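Local coordinates for protein putative cytochrome P450 YjiB (Bacillus subtilis subsp. subtilis, PDB 4RM4) that binds heme and probably acts as a cytochrome P450 monooxygenase, inserting one atom of molecular oxygen into organic substrates, at residues V39-E43 with E44-W48; F27-Y30 with E31-K35; P102-M105 with K106-P110; E358-I361 with A362-L366. All coordinates share one frame; numbering follows the deposited sequence.

Contact 1: residues V39-E43 with E44-W48; sequences VSFDE and ENQVW
F41 sets its ring anti to the backbone N (chi1 -167°), while W48 turns CG anti to its carbonyl carbon (chi1 -69°), and these two torsions bring the rings together on one side of the chain reversal. F41 directs an edge at the face of the indole: CD1 of F41 lies 3.3 Å from CE2 of W48, and the planes stand 53° apart, a tilted edge-to-face pair. CB of F41 sits over the six-membered ring of W48, 3.7 Å from its centroid, adding a CH-pi contact, and CG1 of V39 packs against CE3 of W48 at 3.7 Å. The indole N-H bonds to D308, so tryptophan supplies both a broad apolar face and one polar anchor. Strands 39-42 and 47-50 form a beta hairpin, in which F41 and W48 are a non-hydrogen-bonded antiparallel pair. Where the strands meet the turn, Q46 and V47 both face D42 in a G1 beta bulge: V47 O receives D42 N in a nearly straight bond, and V47 N returns to D42 O. An aspartate suits the turn because its two oxygens take separate donors, OD1 the N-H of N45 at 2.9 Å and OD2 the amide ND2 of N45 at 2.8 Å, both from above the carboxylate plane. Q46 folds back so that NE2 reaches the carbonyl O of E43 at 2.9 Å.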
# COMPACT_ATOMS: atom_id res chain seq x y z
N VAL A 39 22.54 2.02 -10.95
CA VAL A 39 21.69 2.51 -12.03
C VAL A 39 21.89 1.59 -13.24
O VAL A 39 22.91 1.65 -13.90
CB VAL A 39 21.99 3.96 -12.41
CG1 VAL A 39 21.09 4.41 -13.56
CG2 VAL A 39 21.80 4.87 -11.21
N SER A 40 20.91 0.75 -13.51
CA SER A 40 21.12 -0.40 -14.40
C SER A 40 20.11 -0.38 -15.55
O SER A 40 18.97 -0.01 -15.35
CB SER A 40 20.94 -1.68 -13.58
OG SER A 40 21.06 -2.83 -14.38
N PHE A 41 20.53 -0.77 -16.76
CA PHE A 41 19.60 -0.81 -17.89
C PHE A 41 19.34 -2.23 -18.36
O PHE A 41 20.26 -2.99 -18.63
CB PHE A 41 20.10 0.05 -19.06
CG PHE A 41 19.06 0.29 -20.12
CD1 PHE A 41 17.97 1.11 -19.85
CD2 PHE A 41 19.17 -0.27 -21.38
CE1 PHE A 41 17.01 1.35 -20.81
CE2 PHE A 41 18.20 -0.03 -22.36
CZ PHE A 41 17.12 0.78 -22.07
N ASP A 42 18.06 -2.59 -18.46
CA ASP A 42 17.65 -3.91 -18.89
C ASP A 42 17.40 -3.82 -20.38
O ASP A 42 16.50 -3.11 -20.82
CB ASP A 42 16.39 -4.31 -18.11
CG ASP A 42 15.78 -5.62 -18.57
OD1 ASP A 42 15.86 -5.95 -19.77
OD2 ASP A 42 15.19 -6.31 -17.70
N GLU A 43 18.22 -4.51 -21.18
CA GLU A 43 18.14 -4.36 -22.62
C GLU A 43 16.94 -5.09 -23.23
O GLU A 43 16.53 -4.77 -24.33
CB GLU A 43 19.44 -4.84 -23.29
CG GLU A 43 20.70 -4.21 -22.72
CD GLU A 43 20.94 -2.77 -23.18
OE1 GLU A 43 20.33 -2.32 -24.16
OE2 GLU A 43 21.74 -2.08 -22.52
N GLU A 44 16.40 -6.09 -22.52
CA GLU A 44 15.26 -6.80 -23.08
C GLU A 44 14.03 -5.91 -22.96
O GLU A 44 13.33 -5.64 -23.94
CB GLU A 44 15.02 -8.15 -22.40
CG GLU A 44 13.90 -8.95 -23.08
CD GLU A 44 13.61 -10.30 -22.46
OE1 GLU A 44 14.36 -10.77 -21.57
OE2 GLU A 44 12.61 -10.90 -22.89
N ASN A 45 13.77 -5.48 -21.73
CA ASN A 45 12.57 -4.71 -21.44
C ASN A 45 12.76 -3.21 -21.65
O ASN A 45 11.80 -2.43 -21.62
CB ASN A 45 12.06 -5.05 -20.04
CG ASN A 45 11.93 -6.56 -19.82
OD1 ASN A 45 11.05 -7.21 -20.39
ND2 ASN A 45 12.82 -7.12 -19.02
N GLN A 46 14.00 -2.81 -21.93
CA GLN A 46 14.35 -1.41 -22.15
C GLN A 46 13.89 -0.52 -21.00
O GLN A 46 13.18 0.47 -21.20
CB GLN A 46 13.78 -0.91 -23.48
CG GLN A 46 14.36 -1.62 -24.70
CD GLN A 46 15.72 -1.10 -25.10
OE1 GLN A 46 15.90 0.10 -25.32
NE2 GLN A 46 16.70 -2.00 -25.19
N VAL A 47 14.28 -0.89 -19.79
CA VAL A 47 13.95 -0.12 -18.62
C VAL A 47 15.15 0.03 -17.70
O VAL A 47 15.97 -0.88 -17.54
CB VAL A 47 12.76 -0.74 -17.86
CG1 VAL A 47 12.41 0.11 -16.65
CG2 VAL A 47 11.57 -0.86 -18.78
N TRP A 48 15.27 1.22 -17.12
CA TRP A 48 16.26 1.49 -16.09
C TRP A 48 15.76 1.09 -14.70
O TRP A 48 14.60 1.29 -14.39
CB TRP A 48 16.57 2.98 -16.06
CG TRP A 48 17.30 3.49 -17.26
CD1 TRP A 48 16.77 4.09 -18.35
CD2 TRP A 48 18.70 3.48 -17.44
NE1 TRP A 48 17.77 4.45 -19.23
CE2 TRP A 48 18.97 4.08 -18.68
CE3 TRP A 48 19.77 3.00 -16.67
CZ2 TRP A 48 20.26 4.21 -19.18
CZ3 TRP A 48 21.05 3.15 -17.15
CH2 TRP A 48 21.29 3.74 -18.40
O HOH W 1 19.58 -2.80 -26.76

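Contact 2: residues F27-Y30 with E31-K35; sequences FPWY and ESMRK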
# COMPACT_ATOMS: atom_id res chain seq x y z
N PHE A 27 16.33 -8.55 -0.26
CA PHE A 27 17.22 -7.50 0.24
C PHE A 27 18.71 -7.71 -0.03
O PHE A 27 19.41 -6.75 -0.34
CB PHE A 27 16.90 -7.22 1.71
CG PHE A 27 15.47 -6.82 1.91
CD1 PHE A 27 15.04 -5.55 1.54
CD2 PHE A 27 14.54 -7.73 2.39
CE1 PHE A 27 13.71 -5.18 1.68
CE2 PHE A 27 13.20 -7.37 2.53
CZ PHE A 27 12.79 -6.09 2.17
N PRO A 28 19.19 -8.95 0.05
CA PRO A 28 20.56 -9.19 -0.43
C PRO A 28 20.77 -8.76 -1.88
O PRO A 28 21.81 -8.16 -2.20
CB PRO A 28 20.73 -10.70 -0.25
CG PRO A 28 19.87 -11.01 0.92
CD PRO A 28 18.64 -10.13 0.74
N TRP A 29 19.81 -9.03 -2.76
CA TRP A 29 19.95 -8.62 -4.16
C TRP A 29 19.97 -7.10 -4.31
O TRP A 29 20.82 -6.57 -5.02
CB TRP A 29 18.86 -9.23 -5.04
CG TRP A 29 18.97 -8.79 -6.48
CD1 TRP A 29 19.96 -9.10 -7.36
CD2 TRP A 29 18.05 -7.95 -7.19
NE1 TRP A 29 19.72 -8.50 -8.58
CE2 TRP A 29 18.55 -7.79 -8.50
CE3 TRP A 29 16.85 -7.31 -6.84
CZ2 TRP A 29 17.89 -7.03 -9.46
CZ3 TRP A 29 16.21 -6.55 -7.79
CH2 TRP A 29 16.73 -6.41 -9.08
N TYR A 30 19.03 -6.40 -3.66
CA TYR A 30 19.06 -4.95 -3.63
C TYR A 30 20.45 -4.46 -3.17
O TYR A 30 21.02 -3.55 -3.75
CB TYR A 30 18.03 -4.40 -2.64
CG TYR A 30 16.56 -4.63 -2.97
CD1 TYR A 30 15.61 -4.70 -1.96
CD2 TYR A 30 16.13 -4.75 -4.29
CE1 TYR A 30 14.26 -4.91 -2.24
CE2 TYR A 30 14.79 -4.95 -4.59
CZ TYR A 30 13.86 -5.03 -3.56
OH TYR A 30 12.53 -5.23 -3.83
N GLU A 31 20.96 -5.06 -2.10
CA GLU A 31 22.25 -4.64 -1.55
C GLU A 31 23.36 -4.80 -2.58
O GLU A 31 24.23 -3.93 -2.69
CB GLU A 31 22.60 -5.40 -0.27
CG GLU A 31 23.97 -4.99 0.30
CD GLU A 31 24.10 -5.26 1.78
OE1 GLU A 31 23.25 -6.00 2.33
OE2 GLU A 31 25.04 -4.74 2.41
N SER A 32 23.32 -5.88 -3.35
CA SER A 32 24.32 -6.10 -4.39
C SER A 32 24.21 -5.06 -5.51
O SER A 32 25.22 -4.57 -6.01
CB SER A 32 24.23 -7.53 -4.94
OG SER A 32 23.16 -7.68 -5.83
N MET A 33 22.99 -4.70 -5.90
CA MET A 33 22.79 -3.66 -6.93
C MET A 33 23.22 -2.28 -6.44
O MET A 33 23.85 -1.53 -7.17
CB MET A 33 21.34 -3.64 -7.42
CG MET A 33 20.85 -4.98 -7.92
SD MET A 33 21.62 -5.53 -9.46
CE MET A 33 20.93 -4.34 -10.62
N ARG A 34 22.85 -1.92 -5.21
CA ARG A 34 23.28 -0.62 -4.70
C ARG A 34 24.80 -0.49 -4.78
O ARG A 34 25.34 0.58 -5.12
CB ARG A 34 22.83 -0.42 -3.25
CG ARG A 34 21.34 -0.20 -3.12
CD ARG A 34 21.02 0.39 -1.76
NE ARG A 34 21.47 -0.43 -0.63
CZ ARG A 34 20.82 -1.51 -0.18
NH1 ARG A 34 21.28 -2.19 0.87
NH2 ARG A 34 19.71 -1.91 -0.77
N LYS A 35 25.48 -1.60 -4.49
CA LYS A 35 26.94 -1.63 -4.47
C LYS A 35 27.56 -1.76 -5.86
O LYS A 35 28.51 -1.05 -6.19
CB LYS A 35 27.42 -2.77 -3.57
CG LYS A 35 27.99 -2.31 -2.24
CD LYS A 35 29.34 -1.63 -2.43
CE LYS A 35 30.05 -1.41 -1.10
NZ LYS A 35 31.49 -1.03 -1.29
O HOH W 2 18.90 -4.23 0.81
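M33 lays its CG over one face of the W29 indole, the methylene 3.9 Å from the centroid of the five-membered ring. Both residues belong to helix 27-36, four positions apart and thus one turn on, and their side chains form a Met-aromatic contact in which SD of M33 stands oblique to the ring, 3.6 Å from NE1 of W29. Methionine suits the place: its flexible chain, bent at chi2 and chi3, can follow the indole surface, and its sulfur is polarisable. W29 comes to meet it because CG lies anti to the backbone N (chi1 178°), which turns the ring along the helix toward the following turn. F51 adds an edge-to-face partner for the indole and also touches M33.

The carbonyl O of W29 accepts two bonds, one from M33 N and a second from the hydroxyl of S32, whose OG is 2.7 Å away. Serine is short enough to fold back in this way, so its hydroxyl is satisfied by its own helix. With an alanine here the hydroxyl is gone, and W29 O would probably keep only M33 N of its two donors from this turn.

On another side of the helix R34 bends at chi3 so that Y30 O lies over one face of its guanidinium, with NH2 close to CB of Y30. The charge is held by a salt bridge to E321 and a bond to S316, which tie the helix to neighbouring parts of the fold. A water joins the helix turns, giving a hydrogen bond to F27 O at 2.8 Å and accepting one from NH2 of R34 at 2.9 Å.

Contact 3: residues P102-M105 with K106-P110; sequences PRVM and KQWEP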
# COMPACT_ATOMS: atom_id res chain seq x y z
N PRO A 102 -6.93 14.89 9.29
CA PRO A 102 -6.87 14.28 10.63
C PRO A 102 -8.26 14.21 11.29
O PRO A 102 -8.55 13.25 12.01
CB PRO A 102 -5.93 15.22 11.38
CG PRO A 102 -4.98 15.74 10.29
CD PRO A 102 -5.88 15.91 9.08
N ARG A 103 -9.11 15.19 11.01
CA ARG A 103 -10.48 15.18 11.55
C ARG A 103 -11.28 13.95 11.11
O ARG A 103 -11.97 13.31 11.91
CB ARG A 103 -11.21 16.45 11.14
CG ARG A 103 -12.61 16.54 11.68
CD ARG A 103 -13.30 17.77 11.14
NE ARG A 103 -12.80 19.01 11.74
CZ ARG A 103 -12.91 20.21 11.19
NH1 ARG A 103 -13.49 20.34 10.00
NH2 ARG A 103 -12.44 21.28 11.82
N VAL A 104 -11.19 13.61 9.83
CA VAL A 104 -11.89 12.44 9.31
C VAL A 104 -11.35 11.12 9.89
O VAL A 104 -12.12 10.25 10.28
CB VAL A 104 -11.87 12.40 7.77
CG1 VAL A 104 -12.48 11.09 7.24
CG2 VAL A 104 -12.60 13.61 7.21
N MET A 105 -10.03 10.99 9.94
CA MET A 105 -9.38 9.81 10.52
C MET A 105 -9.83 9.62 11.96
O MET A 105 -10.14 8.51 12.38
CB MET A 105 -7.85 9.91 10.47
CG MET A 105 -7.24 9.92 9.06
SD MET A 105 -7.64 8.48 8.05
CE MET A 105 -9.14 9.03 7.22
N LYS A 106 -9.86 10.72 12.71
CA LYS A 106 -10.29 10.66 14.12
C LYS A 106 -11.70 10.10 14.19
O LYS A 106 -12.03 9.27 15.05
CB LYS A 106 -10.27 12.06 14.75
CG LYS A 106 -8.96 12.81 14.62
CD LYS A 106 -7.96 12.47 15.72
CE LYS A 106 -6.77 13.41 15.69
NZ LYS A 106 -7.15 14.84 15.87
N GLN A 107 -12.53 10.57 13.26
CA GLN A 107 -13.94 10.21 13.20
C GLN A 107 -14.14 8.72 13.01
O GLN A 107 -15.12 8.14 13.49
CB GLN A 107 -14.59 10.97 12.05
CG GLN A 107 -16.07 11.20 12.17
CD GLN A 107 -16.57 12.11 11.08
OE1 GLN A 107 -15.98 12.18 10.00
NE2 GLN A 107 -17.66 12.84 11.35
N TRP A 108 -13.21 8.08 12.31
CA TRP A 108 -13.36 6.69 11.92
C TRP A 108 -12.57 5.69 12.79
O TRP A 108 -12.78 4.49 12.68
CB TRP A 108 -13.01 6.52 10.43
CG TRP A 108 -14.16 6.96 9.54
CD1 TRP A 108 -14.31 8.18 8.93
CD2 TRP A 108 -15.32 6.20 9.19
NE1 TRP A 108 -15.49 8.21 8.22
CE2 TRP A 108 -16.14 7.01 8.37
CE3 TRP A 108 -15.75 4.90 9.50
CZ2 TRP A 108 -17.35 6.56 7.84
CZ3 TRP A 108 -16.97 4.46 8.97
CH2 TRP A 108 -17.75 5.29 8.16
N GLU A 109 -11.71 6.21 13.65
CA GLU A 109 -10.88 5.35 14.50
C GLU A 109 -11.74 4.37 15.32
O GLU A 109 -11.44 3.18 15.38
CB GLU A 109 -9.99 6.19 15.42
CG GLU A 109 -9.10 5.36 16.34
CD GLU A 109 -8.26 6.22 17.25
OE1 GLU A 109 -8.53 7.44 17.34
OE2 GLU A 109 -7.33 5.68 17.88
N PRO A 110 -12.80 4.89 15.96
CA PRO A 110 -13.79 4.04 16.63
C PRO A 110 -14.19 2.84 15.79
O PRO A 110 -14.08 1.70 16.26
CB PRO A 110 -15.00 4.97 16.78
CG PRO A 110 -14.45 6.38 16.67
CD PRO A 110 -13.00 6.31 16.29
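The backbone of residues 102-110 is helical but distorts at W108 (phi -101°, psi -9°), whose N-H is shared between a weak bond to V104 O and one to M105 O at 3.1 Å, the latter meeting the carbonyl from well above its plane. This is the first part of helix 102-123, with a kink at P110, whose ring nitrogen carries no hydrogen for the turn before. E109 N still reaches M105 O, although weakly, so the loss of regular bonding is already felt just ahead of the proline. Earlier in the segment the pattern is regular, with Q107 N bonded to R103 O at 3.1 Å.

V104 and W108 carry the side-chain contact, lying alongside one another and pointing the same way. CG1 of V104, anti to its backbone N (chi1 174°), is thereby carried along the helix to the pyrrole side of the indole, where it meets CD1 of W108 at 3.8 Å. A branched valine offers a compact methyl for this, while tryptophan spreads the apolar surface further and keeps one polar group for a partner far along the chain: its NE1 bonds to the carbonyl O of Q208.

M105 faces another way, its side chain about 8 Å from the heme. It bends at chi2 and chi3 and packs on P353 and L354 of helix 352-369, a place where a pliable, unbranched apolar residue can fit its shape to its neighbours. The side chain of E109 touches L357 and I361 of the same helix. The carbonyl O of V104 lies at the edge of the indole, near its plane, 3.3 Å from CD1 of W108.

Contact 4: residues E358-I361 with A362-L366; sequences EANI and ALTSL
A362 begins the second segment with CB 3.1 Å from O of E358, and its N bonds to that same oxygen at 2.7 Å. The residues lie within helix 352-369, which follows C349, by similarity the axial heme ligand; in the P450 fold the helix after the cysteine loop runs beside the heme. Alanine is small enough for the close ground between the helix and I248 and F135. L363 follows, its N bonded to A359 O; CG stands anti to its own carbonyl carbon (chi1 -61°), which brings CD1 back beside A359, 4.4 Å from the methyl CB. The rest of this side chain packs on helices 226-257 and 272-282, where leucine's apolar branches suit the buried place. T364 comes next, crossing the side chain of N360 at a slant: OD1 of N360 lies 3.8 Å from CG2 of T364. S365 then grips I361 O twice, through N at 2.9 Å and through OG at 2.7 Å, the two donors approaching from opposite faces of the carbonyl plane. OG also bonds to NE2 of Q113 in helix 102-123, against which I361 packs. An alanine in place of S365 would probably leave I361 O with the backbone N-H alone and Q113 without its hydroxyl partner. The CG2 branch of I361, anti to its backbone N, ends 4.0 Å from OG of S365.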
# COMPACT_ATOMS: atom_id res chain seq x y z
N GLU A 358 -4.82 2.23 10.41
CA GLU A 358 -5.16 0.80 10.35
C GLU A 358 -4.07 -0.10 10.97
O GLU A 358 -4.37 -1.00 11.75
CB GLU A 358 -5.47 0.38 8.91
CG GLU A 358 -6.73 1.02 8.35
CD GLU A 358 -7.18 0.36 7.06
OE1 GLU A 358 -7.44 1.09 6.08
OE2 GLU A 358 -7.26 -0.89 7.02
N ALA A 359 -2.81 0.15 10.63
CA ALA A 359 -1.71 -0.67 11.13
C ALA A 359 -1.54 -0.52 12.64
O ALA A 359 -1.33 -1.51 13.35
CB ALA A 359 -0.41 -0.32 10.41
N ASN A 360 -1.61 0.71 13.12
CA ASN A 360 -1.46 0.93 14.56
C ASN A 360 -2.52 0.16 15.31
O ASN A 360 -2.23 -0.56 16.27
CB ASN A 360 -1.55 2.41 14.90
CG ASN A 360 -1.35 2.69 16.38
OD1 ASN A 360 -1.81 1.94 17.24
ND2 ASN A 360 -0.63 3.77 16.69
N ILE A 361 -3.77 0.31 14.88
CA ILE A 361 -4.89 -0.37 15.51
C ILE A 361 -4.82 -1.89 15.35
O ILE A 361 -4.93 -2.64 16.33
CB ILE A 361 -6.23 0.16 15.00
CG1 ILE A 361 -6.50 1.52 15.64
CG2 ILE A 361 -7.34 -0.85 15.29
CD1 ILE A 361 -7.81 2.15 15.25
N ALA A 362 -4.60 -2.35 14.13
CA ALA A 362 -4.45 -3.78 13.89
C ALA A 362 -3.33 -4.38 14.75
O ALA A 362 -3.55 -5.39 15.41
CB ALA A 362 -4.22 -4.06 12.44
N LEU A 363 -2.15 -3.77 14.74
CA LEU A 363 -1.01 -4.38 15.45
C LEU A 363 -1.19 -4.30 16.96
O LEU A 363 -0.99 -5.29 17.67
CB LEU A 363 0.30 -3.71 15.05
CG LEU A 363 0.60 -3.87 13.56
CD1 LEU A 363 1.75 -2.97 13.15
CD2 LEU A 363 0.88 -5.34 13.22
N THR A 364 -1.56 -3.13 17.46
CA THR A 364 -1.71 -3.01 18.91
C THR A 364 -2.77 -4.00 19.39
O THR A 364 -2.59 -4.66 20.42
CB THR A 364 -2.01 -1.56 19.35
OG1 THR A 364 -2.07 -1.49 20.78
CG2 THR A 364 -3.33 -1.12 18.79
N SER A 365 -3.85 -4.13 18.63
CA SER A 365 -4.96 -5.00 19.03
C SER A 365 -4.58 -6.47 18.99
O SER A 365 -4.94 -7.24 19.89
CB SER A 365 -6.18 -4.76 18.14
OG SER A 365 -6.63 -3.43 18.24
N LEU A 366 -3.86 -6.87 17.95
CA LEU A 366 -3.40 -8.25 17.86
C LEU A 366 -2.48 -8.59 19.04
O LEU A 366 -2.67 -9.60 19.72
CB LEU A 366 -2.66 -8.47 16.54
CG LEU A 366 -2.46 -9.90 16.05
CD1 LEU A 366 -3.80 -10.60 15.87
CD2 LEU A 366 -1.67 -9.89 14.74

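Contacts 1 and 2 are neighbours in sequence and space: helix 27-36 leads into strand 39-42, centres are about 16 Å apart, and CB of S40 meets CE of M33 at 4.0 Å. Contacts 3 and 4, from helices distant in sequence, have centres about 15 Å apart, with CG of E109 packed on CD1 of I361 at 3.6 Å. Contacts 1 and 3 have centres about 44 Å apart, while contacts 2 and 4 come within about 16 Å at their nearest atoms. Contact 4 comes nearest the heme, the E358 side chain about 5 Å away, against about 8 Å for M105 (contact 3), 12 Å for F27 (contact 2) and 14 Å for V47 (contact 1).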